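Local coordinates for translation initiation factor eIF2B subunit delta (Schizosaccharomyces pombe, PDB 5B04), which forms part of the eIF2B complex, which catalyses the exchange of GDP for GTP on the gamma subunit of initiation factor eIF2, at residues I146-K151 with A199-T204; H142-R147 with F171-Q176; N161-D166 with I209-A214; N393-G398 with L428-D433. All coordinates share one frame; numbering follows the deposited sequence.

Interaction 1 of 4, residues I146-K151 with A199-T204; sequences IRLGLK and AYLVST
Tyr-200 and Leu-201 reach from helix 186-204 across Gly-149 and its neighbours on helix 143-154. The two helices run almost parallel in the helical part that precedes the Rossmann-like part in subunits of this family: their local axes differ by 17° and approach to 8.9 Å. The backbones come nearest at Gly-149 and Leu-201, whose CA atoms are 5.3 Å apart. A CB on Gly-149 would point at the opposing helix, into room already taken by Tyr-200 CE2, which lies 4.2 Å from Gly-149 CA. Tyr-200 gets there with CG anti to its backbone N (chi1 163°), and its ring passes obliquely by Ile-146 CA. At the far end of the ring, Tyr-200 OH stands 3.7 Å from Ile-146 CG2, the two side chains crossing at about a right angle. Leu-201 forks over the same backbone: CD2 sits 3.7 Å from Gly-149 N, whereas CD1 meets Leu-148 CD2 at 4.0 Å, again crosswise. Both leucines also touch Leu-167 of helix 160-177, which extends the apolar layer on that side. On the outer side of helix 143-154, Arg-147 forms a salt bridge to Glu-38 of the neighbouring gamma subunit. One turn beyond Tyr-200, Thr-204 places CB 3.4 Å from Gly-149 O and CG2 over one face of the Tyr-200 ring, offset toward its rim. With chi1 at 69°, the threonine hydroxyl lies between its own backbone N and carbonyl carbon and turns back into its helix, where OG1 donates to Leu-201 O at 2.7 Å.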
loop_
_atom_site.group_PDB
_atom_site.type_symbol
_atom_site.label_atom_id
_atom_site.label_comp_id
_atom_site.label_asym_id
_atom_site.label_seq_id
_atom_site.Cartn_x
_atom_site.Cartn_y
_atom_site.Cartn_z
ATOM N N ILE G 146 -35.813 20.181 19.511
ATOM C CA ILE G 146 -36.542 19.174 18.745
ATOM C C ILE G 146 -36.527 19.478 17.249
ATOM O O ILE G 146 -36.201 18.613 16.436
ATOM C CB ILE G 146 -38.007 19.062 19.211
ATOM C CG1 ILE G 146 -38.071 18.667 20.687
ATOM C CG2 ILE G 146 -38.763 18.056 18.358
ATOM C CD1 ILE G 146 -39.480 18.567 21.230
ATOM N N ARG G 147 -36.883 20.710 16.898
ATOM C CA ARG G 147 -36.929 21.129 15.501
ATOM C C ARG G 147 -35.547 21.070 14.865
ATOM O O ARG G 147 -35.411 20.783 13.675
ATOM C CB ARG G 147 -37.507 22.539 15.382
ATOM C CG ARG G 147 -38.784 22.750 16.177
ATOM C CD ARG G 147 -39.472 24.051 15.798
ATOM N NE ARG G 147 -40.733 24.225 16.512
ATOM C CZ ARG G 147 -41.881 24.560 15.931
ATOM N NH1 ARG G 147 -41.931 24.756 14.620
ATOM N NH2 ARG G 147 -42.980 24.696 16.661
ATOM N N LEU G 148 -34.522 21.343 15.665
ATOM C CA LEU G 148 -33.145 21.244 15.201
ATOM C C LEU G 148 -32.787 19.785 14.947
ATOM O O LEU G 148 -32.064 19.469 14.004
ATOM C CB LEU G 148 -32.183 21.860 16.217
ATOM C CG LEU G 148 -30.723 21.977 15.773
ATOM C CD1 LEU G 148 -30.584 23.001 14.657
ATOM C CD2 LEU G 148 -29.826 22.331 16.951
ATOM N N GLY G 149 -33.303 18.903 15.796
ATOM C CA GLY G 149 -33.075 17.477 15.652
ATOM C C GLY G 149 -33.690 16.935 14.378
ATOM O O GLY G 149 -33.122 16.057 13.728
ATOM N N LEU G 150 -34.856 17.462 14.020
ATOM C CA LEU G 150 -35.528 17.060 12.791
ATOM C C LEU G 150 -34.761 17.541 11.563
ATOM O O LEU G 150 -34.546 16.782 10.621
ATOM C CB LEU G 150 -36.960 17.598 12.755
ATOM C CG LEU G 150 -37.936 17.049 13.794
ATOM C CD1 LEU G 150 -39.316 17.650 13.589
ATOM C CD2 LEU G 150 -37.996 15.531 13.730
ATOM N N LYS G 151 -34.342 18.802 11.585
ATOM C CA LYS G 151 -33.669 19.403 10.440
ATOM C C LYS G 151 -32.273 18.827 10.230
ATOM O O LYS G 151 -31.814 18.695 9.094
ATOM C CB LYS G 151 -33.589 20.920 10.605
ATOM C CG LYS G 151 -34.331 21.679 9.523
ATOM C CD LYS G 151 -33.956 23.149 9.498
ATOM C CE LYS G 151 -33.902 23.748 10.889
ATOM N NZ LYS G 151 -33.624 25.208 10.819
ATOM N N ALA G 199 -27.664 14.963 24.056
ATOM C CA ALA G 199 -27.857 13.521 23.922
ATOM C C ALA G 199 -28.950 13.191 22.910
ATOM O O ALA G 199 -28.849 12.212 22.171
ATOM C CB ALA G 199 -28.185 12.905 25.273
ATOM N N TYR G 200 -29.993 14.013 22.884
ATOM C CA TYR G 200 -31.075 13.843 21.924
ATOM C C TYR G 200 -30.613 14.195 20.514
ATOM O O TYR G 200 -30.931 13.495 19.554
ATOM C CB TYR G 200 -32.279 14.702 22.316
ATOM C CG TYR G 200 -33.277 14.920 21.199
ATOM C CD1 TYR G 200 -34.180 13.927 20.842
ATOM C CD2 TYR G 200 -33.321 16.125 20.508
ATOM C CE1 TYR G 200 -35.094 14.125 19.822
ATOM C CE2 TYR G 200 -34.230 16.332 19.489
ATOM C CZ TYR G 200 -35.114 15.330 19.150
ATOM O OH TYR G 200 -36.021 15.535 18.136
ATOM N N LEU G 201 -29.855 15.281 20.401
ATOM C CA LEU G 201 -29.384 15.764 19.108
ATOM C C LEU G 201 -28.403 14.801 18.446
ATOM O O LEU G 201 -28.423 14.627 17.228
ATOM C CB LEU G 201 -28.733 17.141 19.262
ATOM C CG LEU G 201 -29.690 18.311 19.488
ATOM C CD1 LEU G 201 -28.918 19.597 19.718
ATOM C CD2 LEU G 201 -30.639 18.459 18.310
ATOM N N VAL G 202 -27.550 14.175 19.250
ATOM C CA VAL G 202 -26.552 13.254 18.718
ATOM C C VAL G 202 -27.206 11.937 18.301
ATOM O O VAL G 202 -26.622 11.151 17.555
ATOM C CB VAL G 202 -25.426 12.982 19.744
ATOM C CG1 VAL G 202 -25.886 11.987 20.799
ATOM C CG2 VAL G 202 -24.170 12.480 19.043
ATOM N N SER G 203 -28.427 11.708 18.776
ATOM C CA SER G 203 -29.170 10.504 18.424
ATOM C C SER G 203 -29.911 10.690 17.104
ATOM O O SER G 203 -30.260 9.718 16.437
ATOM C CB SER G 203 -30.153 10.129 19.535
ATOM O OG SER G 203 -31.156 11.117 19.687
ATOM N N THR G 204 -30.152 11.945 16.736
ATOM C CA THR G 204 -30.766 12.260 15.452
ATOM C C THR G 204 -29.697 12.281 14.365
ATOM O O THR G 204 -29.928 11.840 13.239
ATOM C CB THR G 204 -31.499 13.614 15.480
ATOM O OG1 THR G 204 -30.546 14.679 15.587
ATOM C CG2 THR G 204 -32.466 13.676 16.653
#

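Interaction 2 of 4, residues H142-R147 with F171-Q176; sequences HPAVIR and FKIVIQ
Ile-173 CG2 packs 3.5 Å from His-142 CE1, approaching the imidazole obliquely, with the two side chains crossing at about a right angle. The same methyl lies 4.2 Å from Ala-144 CB, so a single branch of Ile-173 serves two residues of the facing segment. Deeper in, Val-145 CG2 meets Val-174 CG2 at 3.6 Å, and Val-174 CA lies over one face of the His-142 ring. What positions that ring is its role as N-cap of helix 143-154: a chi1 of -170° turns the imidazole back toward the first turn, where ND1 accepts from Ala-144 N at 2.9 Å, the donor sitting 21° out of the ring plane. NE2 is hydrogen-bonded to Asp-177 OD2 at the end of helix 160-177, so both ring nitrogens have partners and the ring's rotation is fixed. Without the imidazole, as with an alanine here, Ala-144 N would probably lose its capping acceptor, Asp-177 this partner, and Ile-173 CG2 would face a gap. The contact ties the start of helix 143-154 to the last turns of helix 160-177; helix 186-204 adds Gln-197, Tyr-200 and Leu-201 against Val-145, and helix 231-262 packs on Lys-172 and Ile-175.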
loop_
_atom_site.group_PDB
_atom_site.type_symbol
_atom_site.label_atom_id
_atom_site.label_comp_id
_atom_site.label_asym_id
_atom_site.label_seq_id
_atom_site.Cartn_x
_atom_site.Cartn_y
_atom_site.Cartn_z
ATOM N N HIS G 142 -36.174 20.624 24.927
ATOM C CA HIS G 142 -36.714 21.916 24.519
ATOM C C HIS G 142 -37.213 21.865 23.075
ATOM O O HIS G 142 -36.611 21.195 22.237
ATOM C CB HIS G 142 -35.650 23.007 24.684
ATOM C CG HIS G 142 -36.173 24.400 24.520
ATOM N ND1 HIS G 142 -36.378 24.977 23.285
ATOM C CD2 HIS G 142 -36.531 25.332 25.433
ATOM C CE1 HIS G 142 -36.843 26.202 23.444
ATOM N NE2 HIS G 142 -36.943 26.444 24.739
ATOM N N PRO G 143 -38.331 22.555 22.788
ATOM C CA PRO G 143 -38.909 22.630 21.441
ATOM C C PRO G 143 -37.901 23.010 20.358
ATOM O O PRO G 143 -37.850 22.355 19.317
ATOM C CB PRO G 143 -39.976 23.716 21.587
ATOM C CG PRO G 143 -40.420 23.593 22.996
ATOM C CD PRO G 143 -39.195 23.209 23.789
ATOM N N ALA G 144 -37.114 24.054 20.602
ATOM C CA ALA G 144 -36.114 24.507 19.640
ATOM C C ALA G 144 -35.080 23.421 19.364
ATOM O O ALA G 144 -34.538 23.333 18.261
ATOM C CB ALA G 144 -35.435 25.773 20.138
ATOM N N VAL G 145 -34.809 22.598 20.372
ATOM C CA VAL G 145 -33.891 21.476 20.219
ATOM C C VAL G 145 -34.514 20.399 19.335
ATOM O O VAL G 145 -33.834 19.789 18.509
ATOM C CB VAL G 145 -33.509 20.868 21.586
ATOM C CG1 VAL G 145 -32.582 19.676 21.406
ATOM C CG2 VAL G 145 -32.861 21.919 22.466
ATOM N N ILE G 146 -35.813 20.181 19.511
ATOM C CA ILE G 146 -36.542 19.174 18.745
ATOM C C ILE G 146 -36.527 19.478 17.249
ATOM O O ILE G 146 -36.201 18.613 16.436
ATOM C CB ILE G 146 -38.007 19.062 19.211
ATOM C CG1 ILE G 146 -38.071 18.667 20.687
ATOM C CG2 ILE G 146 -38.763 18.056 18.358
ATOM C CD1 ILE G 146 -39.480 18.567 21.230
ATOM N N ARG G 147 -36.883 20.710 16.898
ATOM C CA ARG G 147 -36.929 21.129 15.501
ATOM C C ARG G 147 -35.547 21.070 14.865
ATOM O O ARG G 147 -35.411 20.783 13.675
ATOM C CB ARG G 147 -37.507 22.539 15.382
ATOM C CG ARG G 147 -38.784 22.750 16.177
ATOM C CD ARG G 147 -39.472 24.051 15.798
ATOM N NE ARG G 147 -40.733 24.225 16.512
ATOM C CZ ARG G 147 -41.881 24.560 15.931
ATOM N NH1 ARG G 147 -41.931 24.756 14.620
ATOM N NH2 ARG G 147 -42.980 24.696 16.661
ATOM N N PHE G 171 -29.223 26.928 21.608
ATOM C CA PHE G 171 -28.827 26.763 23.003
ATOM C C PHE G 171 -29.009 28.043 23.811
ATOM O O PHE G 171 -29.158 27.993 25.032
ATOM C CB PHE G 171 -27.376 26.286 23.095
ATOM C CG PHE G 171 -27.215 24.806 22.896
ATOM C CD1 PHE G 171 -28.322 23.973 22.877
ATOM C CD2 PHE G 171 -25.959 24.246 22.734
ATOM C CE1 PHE G 171 -28.179 22.610 22.695
ATOM C CE2 PHE G 171 -25.810 22.883 22.553
ATOM C CZ PHE G 171 -26.922 22.065 22.535
ATOM N N LYS G 172 -28.994 29.189 23.137
ATOM C CA LYS G 172 -29.300 30.445 23.808
ATOM C C LYS G 172 -30.765 30.448 24.212
ATOM O O LYS G 172 -31.102 30.784 25.345
ATOM C CB LYS G 172 -28.991 31.651 22.920
ATOM C CG LYS G 172 -27.634 31.598 22.250
ATOM C CD LYS G 172 -27.168 32.978 21.802
ATOM C CE LYS G 172 -28.318 33.880 21.404
ATOM N NZ LYS G 172 -27.821 35.201 20.933
ATOM N N ILE G 173 -31.626 30.062 23.274
ATOM C CA ILE G 173 -33.049 29.894 23.542
ATOM C C ILE G 173 -33.251 28.896 24.677
ATOM O O ILE G 173 -34.102 29.089 25.545
ATOM C CB ILE G 173 -33.812 29.410 22.289
ATOM C CG1 ILE G 173 -33.674 30.422 21.149
ATOM C CG2 ILE G 173 -35.278 29.162 22.611
ATOM C CD1 ILE G 173 -34.677 31.556 21.205
ATOM N N VAL G 174 -32.453 27.832 24.661
ATOM C CA VAL G 174 -32.486 26.830 25.717
ATOM C C VAL G 174 -32.187 27.461 27.071
ATOM O O VAL G 174 -32.973 27.338 28.006
ATOM C CB VAL G 174 -31.478 25.694 25.455
ATOM C CG1 VAL G 174 -31.342 24.804 26.683
ATOM C CG2 VAL G 174 -31.900 24.883 24.245
ATOM N N ILE G 175 -31.053 28.149 27.160
ATOM C CA ILE G 175 -30.629 28.786 28.402
ATOM C C ILE G 175 -31.553 29.949 28.777
ATOM O O ILE G 175 -31.853 30.157 29.954
ATOM C CB ILE G 175 -29.165 29.279 28.302
ATOM C CG1 ILE G 175 -28.210 28.083 28.284
ATOM C CG2 ILE G 175 -28.812 30.199 29.459
ATOM C CD1 ILE G 175 -26.754 28.461 28.121
ATOM N N GLN G 176 -32.018 30.689 27.774
ATOM C CA GLN G 176 -32.922 31.813 28.013
ATOM C C GLN G 176 -34.236 31.351 28.639
ATOM O O GLN G 176 -34.731 31.964 29.584
ATOM C CB GLN G 176 -33.204 32.569 26.711
ATOM C CG GLN G 176 -34.124 33.768 26.871
ATOM C CD GLN G 176 -33.465 34.915 27.614
ATOM O OE1 GLN G 176 -33.354 34.895 28.839
ATOM N NE2 GLN G 176 -33.026 35.924 26.871
#

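Interaction 3 of 4, residues N161-D166 with I209-A214; sequences NQRCID and ISMGNA. With PO4 (phosphate ion), chain O.
Arg-163 lies across Met-211 at about a right angle, and its contacts can be traced along the chain. CB rests 3.7 Å from Met-211 SD. CG and CD then carry the chain outward to a bend at chi3 (78°), which brings NE to 3.7 Å from Met-211 SD. The sulfur lies obliquely to the guanidinium, with NH2 a little farther from SD, at 4.2 Å. NH1 turns away from Met-211 and is probably hydrogen-bonded to Tyr-432 OH; it also forms a long, weak ion pair with the phosphate that Tyr-432 OH also binds. Arg-163 and Met-211 belong to two helices of the family's helical part, 160-177 and 209-224, which cross at a signed angle of -30°, with their local axes 8.4 Å apart at closest approach. The backbones come nearest at Cys-164 and Met-211, CA to CA 4.9 Å. Cys-164 carries the other side of the contact: CB faces Ser-210 OG, and SG, swung opposite the backbone N (chi1 -169°), packs 3.6 Å from Ala-214 CB. Ser-210 OG is hydrogen-bonded to Ser-208 OG and to Ser-160 O, which joins the beginnings of the two helices. At the start of helix 160-177 another phosphate, probably from the crystallisation liquor, takes a weak bond from Asn-161 N to its O3 at 3.5 Å, while the Asn-161 amide is engaged by Tyr-379 OH at OD1 and Glu-377 OE1 at ND2.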
loop_
_atom_site.group_PDB
_atom_site.type_symbol
_atom_site.label_atom_id
_atom_site.label_comp_id
_atom_site.label_asym_id
_atom_site.label_seq_id
_atom_site.Cartn_x
_atom_site.Cartn_y
_atom_site.Cartn_z
ATOM N N ASN G 161 -20.682 24.451 9.178
ATOM C CA ASN G 161 -20.690 25.868 9.529
ATOM C C ASN G 161 -22.054 26.333 10.023
ATOM O O ASN G 161 -22.163 26.939 11.090
ATOM C CB ASN G 161 -20.253 26.717 8.335
ATOM C CG ASN G 161 -18.916 27.396 8.561
ATOM O OD1 ASN G 161 -18.561 27.730 9.692
ATOM N ND2 ASN G 161 -18.169 27.607 7.485
ATOM N N GLN G 162 -23.093 26.042 9.247
ATOM C CA GLN G 162 -24.448 26.439 9.609
ATOM C C GLN G 162 -24.975 25.590 10.761
ATOM O O GLN G 162 -25.752 26.069 11.589
ATOM C CB GLN G 162 -25.381 26.331 8.401
ATOM C CG GLN G 162 -26.708 27.046 8.584
ATOM C CD GLN G 162 -26.538 28.538 8.802
ATOM O OE1 GLN G 162 -25.703 29.179 8.165
ATOM N NE2 GLN G 162 -27.329 29.096 9.711
ATOM N N ARG G 163 -24.552 24.328 10.805
ATOM C CA ARG G 163 -24.917 23.425 11.893
ATOM C C ARG G 163 -24.492 23.998 13.237
ATOM O O ARG G 163 -25.231 23.924 14.217
ATOM C CB ARG G 163 -24.283 22.044 11.692
ATOM C CG ARG G 163 -24.905 21.237 10.570
ATOM C CD ARG G 163 -24.039 20.071 10.131
ATOM N NE ARG G 163 -24.107 18.935 11.041
ATOM C CZ ARG G 163 -23.437 17.803 10.859
ATOM N NH1 ARG G 163 -22.652 17.662 9.799
ATOM N NH2 ARG G 163 -23.551 16.811 11.732
ATOM N N CYS G 164 -23.296 24.575 13.269
ATOM C CA CYS G 164 -22.748 25.137 14.494
ATOM C C CYS G 164 -23.489 26.405 14.908
ATOM O O CYS G 164 -23.796 26.596 16.085
ATOM C CB CYS G 164 -21.258 25.431 14.322
ATOM S SG CYS G 164 -20.406 25.844 15.856
ATOM N N ILE G 165 -23.772 27.267 13.934
ATOM C CA ILE G 165 -24.483 28.516 14.195
ATOM C C ILE G 165 -25.874 28.253 14.762
ATOM O O ILE G 165 -26.255 28.826 15.785
ATOM C CB ILE G 165 -24.613 29.370 12.917
ATOM C CG1 ILE G 165 -23.235 29.814 12.427
ATOM C CG2 ILE G 165 -25.493 30.582 13.173
ATOM C CD1 ILE G 165 -23.284 30.742 11.232
ATOM N N ASP G 166 -26.626 27.383 14.095
ATOM C CA ASP G 166 -27.972 27.033 14.537
ATOM C C ASP G 166 -27.952 26.353 15.902
ATOM O O ASP G 166 -28.845 26.566 16.719
ATOM C CB ASP G 166 -28.656 26.126 13.512
ATOM C CG ASP G 166 -29.114 26.881 12.278
ATOM O OD1 ASP G 166 -28.437 27.856 11.891
ATOM O OD2 ASP G 166 -30.151 26.497 11.697
ATOM N N ILE G 209 -17.654 18.136 14.011
ATOM C CA ILE G 209 -16.504 18.618 14.769
ATOM C C ILE G 209 -16.731 20.056 15.229
ATOM O O ILE G 209 -16.463 20.399 16.381
ATOM C CB ILE G 209 -15.207 18.535 13.942
ATOM C CG1 ILE G 209 -14.780 17.077 13.770
ATOM C CG2 ILE G 209 -14.091 19.327 14.606
ATOM C CD1 ILE G 209 -14.362 16.408 15.062
ATOM N N SER G 210 -17.242 20.883 14.322
ATOM C CA SER G 210 -17.544 22.278 14.626
ATOM C C SER G 210 -18.551 22.397 15.765
ATOM O O SER G 210 -18.453 23.294 16.601
ATOM C CB SER G 210 -18.074 22.991 13.381
ATOM O OG SER G 210 -19.210 22.326 12.857
ATOM N N MET G 211 -19.519 21.488 15.791
ATOM C CA MET G 211 -20.524 21.472 16.845
ATOM C C MET G 211 -19.917 21.012 18.166
ATOM O O MET G 211 -20.177 21.598 19.215
ATOM C CB MET G 211 -21.698 20.571 16.456
ATOM C CG MET G 211 -22.488 21.073 15.257
ATOM S SD MET G 211 -23.614 19.837 14.582
ATOM C CE MET G 211 -24.831 19.730 15.891
ATOM N N GLY G 212 -19.101 19.963 18.104
ATOM C CA GLY G 212 -18.462 19.419 19.288
ATOM C C GLY G 212 -17.508 20.396 19.945
ATOM O O GLY G 212 -17.394 20.439 21.170
ATOM N N ASN G 213 -16.819 21.185 19.127
ATOM C CA ASN G 213 -15.886 22.183 19.631
ATOM C C ASN G 213 -16.609 23.366 20.263
ATOM O O ASN G 213 -16.125 23.959 21.227
ATOM C CB ASN G 213 -14.964 22.664 18.511
ATOM C CG ASN G 213 -13.973 21.602 18.077
ATOM O OD1 ASN G 213 -14.006 20.471 18.561
ATOM N ND2 ASN G 213 -13.085 21.961 17.156
ATOM N N ALA G 214 -17.771 23.707 19.714
ATOM C CA ALA G 214 -18.599 24.766 20.278
ATOM C C ALA G 214 -19.263 24.282 21.562
ATOM O O ALA G 214 -19.650 25.080 22.416
ATOM C CB ALA G 214 -19.643 25.220 19.276
HETATM P P PO4 O . -19.386 23.992 4.874
HETATM O O1 PO4 O . -18.281 24.599 4.043
HETATM O O2 PO4 O . -19.802 22.673 4.268
HETATM O O3 PO4 O . -18.891 23.768 6.284
HETATM O O4 PO4 O . -20.570 24.928 4.900
#

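Interaction 4 of 4, residues N393-G398 with L428-D433; sequences NELAPG and LSLKYD. With PO4 (phosphate ion), chain P.
Asn-393 meets the backbone of Tyr-432 with both ends of its amide. OD1 accepts from Tyr-432 N at 2.9 Å and from its neighbour Glu-394 N at 2.6 Å, both donors in the carbonyl plane and on a lone pair. ND2 donates to Tyr-432 O at 3.0 Å, but from 67° above that carbonyl plane, and also bonds Ser-389 O. Were a leucine in its place, Tyr-432 N and O and Glu-394 N would probably lose these partners, freeing the loop to shift. Lys-431 N donates to Glu-394 O at 3.0 Å and Ala-396 N to Ser-429 O at 3.0 Å, each nearly along the C=O axis. Glu-394 OE2 forms a salt bridge with Arg-205 NE; Lys-431 NZ stays beyond salt-bridge range at 4.2 Å from OE2. Tyr-432 OH donates to O2 of a phosphate, probably from the crystallisation liquor, at 2.9 Å and is also bonded to Arg-163 NH1. Leu-395 CD2 packs 3.6 Å from Leu-430 CD2, their residues forming an antiparallel non-hydrogen-bonded pair. The short, weakly bonded strand 395-396 borders strand 425-435, whose other neighbour is strand 352-355; Leu-428 pairs in a parallel ladder with a strand of the neighbouring beta subunit.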
loop_
_atom_site.group_PDB
_atom_site.type_symbol
_atom_site.label_atom_id
_atom_site.label_comp_id
_atom_site.label_asym_id
_atom_site.label_seq_id
_atom_site.Cartn_x
_atom_site.Cartn_y
_atom_site.Cartn_z
ATOM N N ASN G 393 -15.999 8.189 10.705
ATOM C CA ASN G 393 -16.808 8.615 9.572
ATOM C C ASN G 393 -18.287 8.627 9.943
ATOM O O ASN G 393 -18.651 8.331 11.080
ATOM C CB ASN G 393 -16.565 7.704 8.366
ATOM C CG ASN G 393 -16.747 8.425 7.044
ATOM O OD1 ASN G 393 -17.682 9.206 6.873
ATOM N ND2 ASN G 393 -15.848 8.167 6.101
ATOM N N GLU G 394 -19.136 8.975 8.982
ATOM C CA GLU G 394 -20.572 9.028 9.223
ATOM C C GLU G 394 -21.336 8.280 8.138
ATOM O O GLU G 394 -21.235 8.607 6.955
ATOM C CB GLU G 394 -21.049 10.479 9.301
ATOM C CG GLU G 394 -22.503 10.631 9.715
ATOM C CD GLU G 394 -22.948 12.080 9.761
ATOM O OE1 GLU G 394 -22.102 12.955 10.037
ATOM O OE2 GLU G 394 -24.146 12.343 9.521
ATOM N N LEU G 395 -22.101 7.275 8.548
ATOM C CA LEU G 395 -22.868 6.469 7.610
ATOM C C LEU G 395 -24.087 7.208 7.078
ATOM O O LEU G 395 -24.859 7.790 7.841
ATOM C CB LEU G 395 -23.311 5.158 8.263
ATOM C CG LEU G 395 -22.222 4.107 8.468
ATOM C CD1 LEU G 395 -22.819 2.808 8.985
ATOM C CD2 LEU G 395 -21.473 3.879 7.173
ATOM N N ALA G 396 -24.248 7.180 5.761
ATOM C CA ALA G 396 -25.451 7.689 5.119
ATOM C C ALA G 396 -26.351 6.511 4.762
ATOM O O ALA G 396 -25.852 5.421 4.477
ATOM C CB ALA G 396 -25.099 8.502 3.881
ATOM N N PRO G 397 -27.679 6.719 4.795
ATOM C CA PRO G 397 -28.656 5.674 4.465
ATOM C C PRO G 397 -28.336 4.953 3.158
ATOM O O PRO G 397 -28.132 5.599 2.130
ATOM C CB PRO G 397 -29.967 6.452 4.350
ATOM C CG PRO G 397 -29.793 7.589 5.291
ATOM C CD PRO G 397 -28.338 7.972 5.211
ATOM N N GLY G 398 -28.285 3.626 3.210
ATOM C CA GLY G 398 -27.944 2.827 2.047
ATOM C C GLY G 398 -28.988 2.903 0.952
ATOM O O GLY G 398 -28.694 2.654 -0.217
ATOM N N LEU G 428 -23.704 0.995 0.540
ATOM C CA LEU G 428 -22.935 1.815 1.465
ATOM C C LEU G 428 -22.490 3.153 0.887
ATOM O O LEU G 428 -21.953 3.221 -0.218
ATOM C CB LEU G 428 -21.703 1.048 1.937
ATOM C CG LEU G 428 -20.884 1.805 2.978
ATOM C CD1 LEU G 428 -21.544 1.699 4.341
ATOM C CD2 LEU G 428 -19.465 1.297 3.014
ATOM N N SER G 429 -22.702 4.214 1.658
ATOM C CA SER G 429 -22.215 5.534 1.290
ATOM C C SER G 429 -21.669 6.265 2.511
ATOM O O SER G 429 -22.422 6.642 3.408
ATOM C CB SER G 429 -23.325 6.357 0.634
ATOM O OG SER G 429 -22.829 7.603 0.175
ATOM N N LEU G 430 -20.352 6.450 2.547
ATOM C CA LEU G 430 -19.726 7.242 3.596
ATOM C C LEU G 430 -19.914 8.719 3.287
ATOM O O LEU G 430 -19.963 9.111 2.121
ATOM C CB LEU G 430 -18.238 6.911 3.723
ATOM C CG LEU G 430 -17.863 5.453 3.990
ATOM C CD1 LEU G 430 -16.359 5.319 4.165
ATOM C CD2 LEU G 430 -18.596 4.921 5.207
ATOM N N LYS G 431 -20.025 9.537 4.326
ATOM C CA LYS G 431 -20.216 10.968 4.130
ATOM C C LYS G 431 -18.892 11.713 4.048
ATOM O O LYS G 431 -18.794 12.743 3.382
ATOM C CB LYS G 431 -21.071 11.559 5.255
ATOM C CG LYS G 431 -22.541 11.185 5.183
ATOM C CD LYS G 431 -23.422 12.345 5.621
ATOM C CE LYS G 431 -24.896 12.024 5.427
ATOM N NZ LYS G 431 -25.766 13.198 5.713
ATOM N N TYR G 432 -17.869 11.189 4.717
ATOM C CA TYR G 432 -16.628 11.938 4.866
ATOM C C TYR G 432 -15.390 11.216 4.345
ATOM O O TYR G 432 -15.466 10.091 3.854
ATOM C CB TYR G 432 -16.436 12.320 6.331
ATOM C CG TYR G 432 -17.537 13.222 6.834
ATOM C CD1 TYR G 432 -17.587 14.558 6.458
ATOM C CD2 TYR G 432 -18.537 12.735 7.664
ATOM C CE1 TYR G 432 -18.598 15.387 6.905
ATOM C CE2 TYR G 432 -19.550 13.557 8.116
ATOM C CZ TYR G 432 -19.576 14.882 7.734
ATOM O OH TYR G 432 -20.583 15.705 8.182
ATOM N N ASP G 433 -14.247 11.884 4.472
ATOM C CA ASP G 433 -13.052 11.507 3.732
ATOM C C ASP G 433 -11.805 12.180 4.299
ATOM O O ASP G 433 -11.777 13.397 4.480
ATOM C CB ASP G 433 -13.237 11.887 2.265
ATOM C CG ASP G 433 -12.243 11.219 1.353
ATOM O OD1 ASP G 433 -11.607 10.230 1.773
ATOM O OD2 ASP G 433 -12.119 11.680 0.200
HETATM P P PO4 P . -19.929 19.165 6.332
HETATM O O1 PO4 P . -18.656 18.832 5.591
HETATM O O2 PO4 P . -19.920 18.490 7.683
HETATM O O3 PO4 P . -20.020 20.661 6.520
HETATM O O4 PO4 P . -21.119 18.684 5.537
#

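In the fold
From the N terminus, helix 143-154 is the common start of interactions 1 and 2. Interaction 2 closes the shorter loop, back from helix 160-177, and interaction 1 the longer one, from helix 186-204; the two contacts touch through Leu-201 and Val-145. Interaction 3 opens on helix 160-177, inside both spans, and closes beyond them on helix 209-224, so it crosses both and knits four successive helices together. Interaction 4 follows in series, joining strands 395-396 and 425-435, with its centre about 19 Å from that of interaction 3. Interactions 3 and 4 touch through Arg-163 and Tyr-432, which joins the helical part to this sheet.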